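Local coordinates for chorismate mutase (Paraburkholderia phymatum, PDB 5TS9), which probably catalyses the rearrangement of chorismate to prephenate, as a helical enzyme of the type II chorismate mutase family, at residues Ala29-Leu34 / Thr101-Leu106; Ser61-Thr66 / Ile121-Gln126. All blocks are in the same frame, centred on the assembly; numbering follows the deposited sequence.

Contact 1: Ala29-Leu34 / Thr101-Leu106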
ATOM      1  N   ALA A  29       2.550  -9.615   8.872  1.00 14.55           N
ATOM      2  CA  ALA A  29       2.896  -8.204   9.084  1.00 18.41           C
ATOM      3  C   ALA A  29       2.764  -7.790  10.552  1.00 19.90           C
ATOM      4  O   ALA A  29       3.566  -6.989  11.058  1.00 17.97           O
ATOM      5  CB  ALA A  29       2.019  -7.308   8.208  1.00 12.65           C
ATOM      6  N   ASP A  30       1.751  -8.313  11.253  1.00 20.12           N
ATOM      7  CA  ASP A  30       1.586  -7.965  12.662  1.00 18.31           C
ATOM      8  C   ASP A  30       2.818  -8.356  13.466  1.00 21.04           C
ATOM      9  O   ASP A  30       3.299  -7.577  14.292  1.00 27.50           O
ATOM     10  CB  ASP A  30       0.348  -8.643  13.246  1.00 20.92           C
ATOM     11  CG  ASP A  30      -0.919  -8.265  12.513  1.00 27.91           C
ATOM     12  OD1 ASP A  30      -0.835  -7.947  11.310  1.00 27.19           O
ATOM     13  OD2 ASP A  30      -1.999  -8.290  13.140  1.00 34.89           O
ATOM     14  N   GLN A  31       3.362  -9.551  13.220  1.00 22.65           N
ATOM     15  CA  GLN A  31       4.531  -9.959  13.991  1.00 22.96           C
ATOM     16  C   GLN A  31       5.811  -9.311  13.474  1.00 16.71           C
ATOM     17  O   GLN A  31       6.745  -9.110  14.257  1.00 20.89           O
ATOM     18  CB  GLN A  31       4.668 -11.483  13.991  1.00 19.83           C
ATOM     19  CG  GLN A  31       3.781 -12.204  15.012  1.00 18.28           C
ATOM     20  CD  GLN A  31       4.381 -12.167  16.408  1.00 23.04           C
ATOM     21  OE1 GLN A  31       5.592 -11.986  16.571  1.00 26.84           O
ATOM     22  NE2 GLN A  31       3.545 -12.354  17.418  1.00 25.87           N
ATOM     23  N   VAL A  32       5.907  -9.005  12.176  1.00 15.99           N
ATOM     24  CA  VAL A  32       7.110  -8.301  11.727  1.00 16.60           C
ATOM     25  C   VAL A  32       7.129  -6.869  12.281  1.00 18.53           C
ATOM     26  O   VAL A  32       8.179  -6.365  12.707  1.00 17.23           O
ATOM     27  CB  VAL A  32       7.211  -8.339  10.194  1.00 15.58           C
ATOM     28  CG1 VAL A  32       8.283  -7.351   9.715  1.00 16.96           C
ATOM     29  CG2 VAL A  32       7.533  -9.800   9.713  1.00 16.82           C
ATOM     30  N   ALA A  33       5.967  -6.218  12.330  1.00 16.89           N
ATOM     31  CA  ALA A  33       5.859  -4.891  12.944  1.00 19.69           C
ATOM     32  C   ALA A  33       6.338  -4.906  14.393  1.00 18.83           C
ATOM     33  O   ALA A  33       7.105  -4.035  14.807  1.00 24.88           O
ATOM     34  CB  ALA A  33       4.414  -4.395  12.872  1.00 14.99           C
ATOM     35  N   LEU A  34       5.888  -5.887  15.177  1.00 17.09           N
ATOM     36  CA  LEU A  34       6.340  -6.012  16.570  1.00 17.54           C
ATOM     37  C   LEU A  34       7.856  -6.092  16.658  1.00 27.33           C
ATOM     38  O   LEU A  34       8.485  -5.425  17.496  1.00 24.48           O
ATOM     39  CB  LEU A  34       5.727  -7.259  17.209  1.00 21.14           C
ATOM     40  CG  LEU A  34       4.224  -7.292  17.466  1.00 23.03           C
ATOM     41  CD1 LEU A  34       3.797  -8.696  17.948  1.00 24.76           C
ATOM     42  CD2 LEU A  34       3.830  -6.198  18.475  1.00 18.82           C
ATOM     43  N   THR A 101       1.758  -8.837  22.780  1.00 31.31           N
ATOM     44  CA  THR A 101       1.756 -10.141  22.135  1.00 35.86           C
ATOM     45  C   THR A 101       3.156 -10.758  22.178  1.00 36.39           C
ATOM     46  O   THR A 101       4.150 -10.062  21.917  1.00 30.03           O
ATOM     47  CB  THR A 101       1.297  -9.996  20.684  1.00 34.23           C
ATOM     48  OG1 THR A 101       0.139  -9.158  20.634  1.00 34.76           O
ATOM     49  CG2 THR A 101       0.976 -11.354  20.085  1.00 34.03           C
ATOM     50  N   PRO A 102       3.278 -12.046  22.516  1.00 37.57           N
ATOM     51  CA  PRO A 102       4.592 -12.702  22.434  1.00 41.74           C
ATOM     52  C   PRO A 102       5.155 -12.659  21.016  1.00 31.87           C
ATOM     53  O   PRO A 102       4.438 -12.828  20.025  1.00 28.47           O
ATOM     54  CB  PRO A 102       4.308 -14.139  22.901  1.00 47.46           C
ATOM     55  CG  PRO A 102       2.787 -14.260  22.991  1.00 42.98           C
ATOM     56  CD  PRO A 102       2.291 -12.877  23.229  1.00 36.84           C
ATOM     57  N   ARG A 103       6.450 -12.382  20.930  1.00 30.76           N
ATOM     58  CA  ARG A 103       7.113 -12.258  19.640  1.00 29.65           C
ATOM     59  C   ARG A 103       7.508 -13.634  19.120  1.00 36.10           C
ATOM     60  O   ARG A 103       7.992 -14.484  19.871  1.00 34.03           O
ATOM     61  CB  ARG A 103       8.355 -11.381  19.759  1.00 31.81           C
ATOM     62  CG  ARG A 103       8.104  -9.896  19.549  1.00 40.57           C
ATOM     63  CD  ARG A 103       7.071  -9.339  20.536  1.00 35.61           C
ATOM     64  NE  ARG A 103       7.284  -7.912  20.757  1.00 30.54           N
ATOM     65  CZ  ARG A 103       6.421  -7.112  21.369  1.00 27.84           C
ATOM     66  NH1 ARG A 103       5.270  -7.585  21.825  1.00 24.52           N
ATOM     67  NH2 ARG A 103       6.708  -5.834  21.520  1.00 26.20           N
ATOM     68  N   GLN A 104       7.295 -13.849  17.829  1.00 31.93           N
ATOM     69  CA  GLN A 104       7.698 -15.079  17.156  1.00 30.64           C
ATOM     70  C   GLN A 104       8.993 -14.819  16.391  1.00 24.21           C
ATOM     71  O   GLN A 104       9.109 -13.797  15.707  1.00 31.85           O
ATOM     72  CB  GLN A 104       6.590 -15.542  16.207  1.00 29.95           C
ATOM     73  CG  GLN A 104       5.274 -15.916  16.920  1.00 37.33           C
ATOM     74  CD  GLN A 104       4.086 -15.983  15.964  1.00 39.17           C
ATOM     75  OE1 GLN A 104       4.261 -16.114  14.756  1.00 42.83           O
ATOM     76  NE2 GLN A 104       2.872 -15.866  16.504  1.00 37.95           N
ATOM     77  N   SER A 105       9.958 -15.734  16.503  1.00 25.14           N
ATOM     78  CA  SER A 105      11.249 -15.539  15.844  1.00 25.58           C
ATOM     79  C   SER A 105      11.069 -15.274  14.349  1.00 26.32           C
ATOM     80  O   SER A 105      10.395 -16.037  13.654  1.00 27.47           O
ATOM     81  CB  SER A 105      12.120 -16.767  16.045  1.00 27.49           C
ATOM     82  OG  SER A 105      13.204 -16.747  15.135  1.00 36.25           O
ATOM     83  N   LEU A 106      11.682 -14.195  13.849  1.00 23.72           N
ATOM     84  CA  LEU A 106      11.560 -13.888  12.425  1.00 23.97           C
ATOM     85  C   LEU A 106      12.186 -14.984  11.568  1.00 26.55           C
ATOM     86  O   LEU A 106      11.590 -15.431  10.587  1.00 26.70           O
ATOM     87  CB  LEU A 106      12.198 -12.543  12.091  1.00 26.66           C
ATOM     88  CG  LEU A 106      11.579 -11.263  12.637  1.00 34.55           C
ATOM     89  CD1 LEU A 106      12.111 -10.055  11.859  1.00 30.92           C
ATOM     90  CD2 LEU A 106      10.054 -11.323  12.606  1.00 34.08           C
TER
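The carboxamide of Q31 lies against the extended chain of 101-105 and bonds to it at both ends. Its NE2 donates to P102 O at 2.8 Å, nearly straight and with P102 O close to the plane of the Q31 amide. Its OE1 accepts from Q104 N, also at 2.8 Å and nearly straight, but that donor stands 47° out of the carbonyl plane, above the group and not on a lone pair. Two bonds to backbone atoms two residues apart fix the rotation of this buried amide. The bend that turns it toward the loop is at chi2 (-80°).

The side-chain amide of Q104 stacks on that of Q31, the planes 14° apart and Q104 NE2 3.7 Å from Q31 NE2, so one flat group covers the other while the two chains run crosswise. One turn further along the helix, L34 lays CD2 over a face of the R103 guanidinium, 3.9 Å from NH1, and sets CD1 against T101 CB. The guanidinium is held in turn by a 2.7 Å bond from R103 NH1 to T101 O, which lies in its plane, and by a salt bridge to D38. At the other end V32 CG2 meets L106 CD2 at 4.1 Å, and I110 of helix 106-128 touches both Q31 and V32.

S105 N-caps the following helix through G108 N. The whole is a helix-to-loop packing in an all-helical chorismate mutase fold, in which a glutamine of helix 16-39 bridges two peptide groups of the connection between helices 67-95 and 106-128.

Contact 2: Ser61-Thr66 / Ile121-Gln126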
ATOM      1  N   SER A  61       7.844 -21.079 -12.660  1.00 42.31           N
ATOM      2  CA  SER A  61       7.603 -22.090 -13.685  1.00 39.13           C
ATOM      3  C   SER A  61       7.168 -23.426 -13.089  1.00 41.56           C
ATOM      4  O   SER A  61       6.508 -24.222 -13.771  1.00 43.17           O
ATOM      5  CB  SER A  61       8.860 -22.276 -14.537  1.00 40.55           C
ATOM      6  OG  SER A  61       9.948 -22.698 -13.740  1.00 46.39           O
ATOM      7  N   GLU A  62       7.531 -23.702 -11.836  1.00 36.64           N
ATOM      8  CA  GLU A  62       7.105 -24.957 -11.224  1.00 40.09           C
ATOM      9  C   GLU A  62       5.584 -25.053 -11.108  1.00 40.83           C
ATOM     10  O   GLU A  62       5.059 -26.158 -10.948  1.00 47.11           O
ATOM     11  CB  GLU A  62       7.757 -25.124  -9.847  1.00 34.84           C
ATOM     12  N   TYR A  63       4.868 -23.929 -11.216  1.00 35.37           N
ATOM     13  CA  TYR A  63       3.417 -23.865 -11.069  1.00 31.50           C
ATOM     14  C   TYR A  63       2.740 -23.271 -12.304  1.00 36.07           C
ATOM     15  O   TYR A  63       1.673 -22.660 -12.197  1.00 35.66           O
ATOM     16  CB  TYR A  63       3.039 -23.044  -9.834  1.00 26.71           C
ATOM     17  CG  TYR A  63       3.529 -23.620  -8.515  1.00 34.92           C
ATOM     18  CD1 TYR A  63       2.762 -24.533  -7.812  1.00 34.62           C
ATOM     19  CD2 TYR A  63       4.753 -23.246  -7.979  1.00 26.51           C
ATOM     20  CE1 TYR A  63       3.198 -25.061  -6.605  1.00 32.17           C
ATOM     21  CE2 TYR A  63       5.198 -23.762  -6.779  1.00 29.45           C
ATOM     22  CZ  TYR A  63       4.412 -24.670  -6.096  1.00 29.20           C
ATOM     23  OH  TYR A  63       4.841 -25.191  -4.902  1.00 35.01           O
ATOM     24  N   GLY A  64       3.355 -23.420 -13.479  1.00 35.19           N
ATOM     25  CA  GLY A  64       2.777 -22.895 -14.709  1.00 32.12           C
ATOM     26  C   GLY A  64       2.623 -21.388 -14.768  1.00 40.00           C
ATOM     27  O   GLY A  64       1.878 -20.882 -15.615  1.00 40.84           O
ATOM     28  N   LEU A  65       3.306 -20.650 -13.898  1.00 34.38           N
ATOM     29  CA  LEU A  65       3.262 -19.194 -13.917  1.00 36.59           C
ATOM     30  C   LEU A  65       4.426 -18.625 -14.717  1.00 31.64           C
ATOM     31  O   LEU A  65       5.528 -19.181 -14.721  1.00 34.88           O
ATOM     32  CB  LEU A  65       3.313 -18.613 -12.505  1.00 24.97           C
ATOM     33  CG  LEU A  65       2.288 -19.168 -11.527  1.00 27.45           C
ATOM     34  CD1 LEU A  65       2.493 -18.550 -10.146  1.00 22.89           C
ATOM     35  CD2 LEU A  65       0.898 -18.898 -12.076  1.00 29.24           C
ATOM     36  N   THR A  66       4.164 -17.508 -15.397  1.00 35.36           N
ATOM     37  CA  THR A  66       5.235 -16.749 -16.017  1.00 31.90           C
ATOM     38  C   THR A  66       5.992 -15.982 -14.949  1.00 34.70           C
ATOM     39  O   THR A  66       5.471 -15.685 -13.868  1.00 29.22           O
ATOM     40  CB  THR A  66       4.716 -15.759 -17.065  1.00 30.99           C
ATOM     41  OG1 THR A  66       4.044 -14.665 -16.425  1.00 28.41           O
ATOM     42  CG2 THR A  66       3.773 -16.429 -18.053  1.00 28.99           C
ATOM     43  N   ILE A 121       0.438 -19.995  -2.279  1.00 21.38           N
ATOM     44  CA  ILE A 121      -0.128 -18.946  -3.120  1.00 21.88           C
ATOM     45  C   ILE A 121       0.030 -19.311  -4.591  1.00 25.14           C
ATOM     46  O   ILE A 121      -0.907 -19.190  -5.385  1.00 20.09           O
ATOM     47  CB  ILE A 121       0.540 -17.595  -2.812  1.00 18.12           C
ATOM     48  CG1 ILE A 121       0.023 -17.030  -1.484  1.00 17.86           C
ATOM     49  CG2 ILE A 121       0.312 -16.651  -3.976  1.00 17.81           C
ATOM     50  CD1 ILE A 121       0.847 -15.860  -0.946  1.00 16.50           C
ATOM     51  N   MET A 122       1.226 -19.758  -4.973  1.00 21.49           N
ATOM     52  CA  MET A 122       1.437 -20.178  -6.356  1.00 28.19           C
ATOM     53  C   MET A 122       0.594 -21.396  -6.705  1.00 24.08           C
ATOM     54  O   MET A 122       0.049 -21.475  -7.812  1.00 26.22           O
ATOM     55  CB  MET A 122       2.920 -20.440  -6.607  1.00 22.47           C
ATOM     56  CG  MET A 122       3.745 -19.132  -6.636  1.00 27.18           C
ATOM     57  SD  MET A 122       5.438 -19.430  -7.132  1.00 31.83           S
ATOM     58  CE  MET A 122       6.143 -17.805  -6.965  1.00 28.39           C
ATOM     59  N   GLN A 123       0.457 -22.350  -5.783  1.00 23.15           N
ATOM     60  CA  GLN A 123      -0.380 -23.509  -6.088  1.00 26.21           C
ATOM     61  C   GLN A 123      -1.828 -23.088  -6.295  1.00 24.83           C
ATOM     62  O   GLN A 123      -2.509 -23.584  -7.202  1.00 26.36           O
ATOM     63  CB  GLN A 123      -0.278 -24.552  -4.974  1.00 30.69           C
ATOM     64  CG  GLN A 123      -1.186 -25.770  -5.195  1.00 41.26           C
ATOM     65  CD  GLN A 123      -0.883 -26.502  -6.502  1.00 54.20           C
ATOM     66  OE1 GLN A 123      -1.703 -26.507  -7.429  1.00 61.14           O
ATOM     67  NE2 GLN A 123       0.295 -27.121  -6.582  1.00 51.56           N
ATOM     68  N   ASN A 124      -2.308 -22.154  -5.469  1.00 22.58           N
ATOM     69  CA  ASN A 124      -3.669 -21.643  -5.600  1.00 22.24           C
ATOM     70  C   ASN A 124      -3.844 -20.810  -6.867  1.00 24.23           C
ATOM     71  O   ASN A 124      -4.898 -20.872  -7.510  1.00 23.32           O
ATOM     72  CB  ASN A 124      -4.016 -20.815  -4.362  1.00 21.08           C
ATOM     73  CG  ASN A 124      -4.199 -21.680  -3.126  1.00 41.58           C
ATOM     74  OD1 ASN A 124      -4.514 -22.862  -3.239  1.00 41.39           O
ATOM     75  ND2 ASN A 124      -4.005 -21.102  -1.950  1.00 40.00           N
ATOM     76  N   LEU A 125      -2.845 -19.994  -7.221  1.00 22.87           N
ATOM     77  CA  LEU A 125      -2.915 -19.243  -8.478  1.00 26.67           C
ATOM     78  C   LEU A 125      -3.087 -20.174  -9.663  1.00 30.07           C
ATOM     79  O   LEU A 125      -3.921 -19.940 -10.553  1.00 29.32           O
ATOM     80  CB  LEU A 125      -1.645 -18.426  -8.660  1.00 27.84           C
ATOM     81  CG  LEU A 125      -1.616 -17.032  -8.082  1.00 29.08           C
ATOM     82  CD1 LEU A 125      -0.165 -16.603  -7.946  1.00 30.66           C
ATOM     83  CD2 LEU A 125      -2.390 -16.105  -8.987  1.00 27.56           C
ATOM     84  N   GLN A 126      -2.263 -21.218  -9.711  1.00 31.51           N
ATOM     85  CA  GLN A 126      -2.382 -22.226 -10.753  1.00 32.19           C
ATOM     86  C   GLN A 126      -3.772 -22.854 -10.756  1.00 36.72           C
ATOM     87  O   GLN A 126      -4.401 -22.990 -11.810  1.00 32.46           O
ATOM     88  CB  GLN A 126      -1.301 -23.286 -10.557  1.00 34.51           C
ATOM     89  CG  GLN A 126      -1.371 -24.414 -11.558  1.00 34.90           C
ATOM     90  CD  GLN A 126      -0.271 -25.425 -11.339  1.00 41.41           C
ATOM     91  OE1 GLN A 126       0.108 -25.710 -10.203  1.00 40.78           O
ATOM     92  NE2 GLN A 126       0.263 -25.958 -12.428  1.00 46.41           N
TER
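Y63 lays one face of its ring over M122 of helix 106-128. The evidence for a CH-pi contact is that M122 CB stands 3.9 Å from the centroid of the Y63 ring and 24° off its normal, displaced toward the CD2 rim, where the nearest carbon is 3.6 Å away. The thioether takes an oblique place: M122 SD is 4.9 Å from the same centroid and 53° off the normal, a Met-aromatic contact beside the face. M122 is extended beyond CG, and its side chain also touches A70 and F74 of helix 67-95.

Two glutamines one helical turn apart border the ring. Q123 bends at chi2 and brings NE2 to the ring edge, in its plane and 3.6 Å from Y63 CE1, with the amide turned 75° from the ring. The Q126 amide is likewise steep to the ring, its OE1 3.8 Å from Y63 CD1, while Q126 CB packs on Y63 O at 3.5 Å. No hydrogen bond spans the two segments; the glutamine amides meet the tyrosine by van der Waals contact.

Beyond the positive-phi residue G64, L65 points its CD1 between M122 CG, at 3.8 Å, and L125 CD1, at 4.0 Å. L125 also touches I73 of helix 67-95 and L18 of helix 16-39. T66 then N-caps helix 67-95 by bonding D69 N. What results is a turn between helices 46-59 and 67-95 closed over the side of helix 106-128 by a tyrosine and a leucine, a loop-to-helix packing that includes a Met-aromatic contact, within an all-helical bundle.

In the fold
Contacts 1 and 2 lie on opposite sides of the chain's centre, their own centres 28 Å apart and their nearest atoms about 12 Å apart, without touching. Their segments alternate along the chain: 29-34, 61-66, 101-106, 121-126. Helix 106-128 links them directly, since contact 1 includes its first residue and contact 2 packs on its later turns. Helix 16-39 carries segment 29-34 and touches side chains of contact 2, while helix 67-95 touches side chains of both. In each case a connection flanking helix 67-95 is packed against another helix, the entry loop in contact 2 and the exit loop in contact 1, so the connections at both its ends rest on other helices of the same chain.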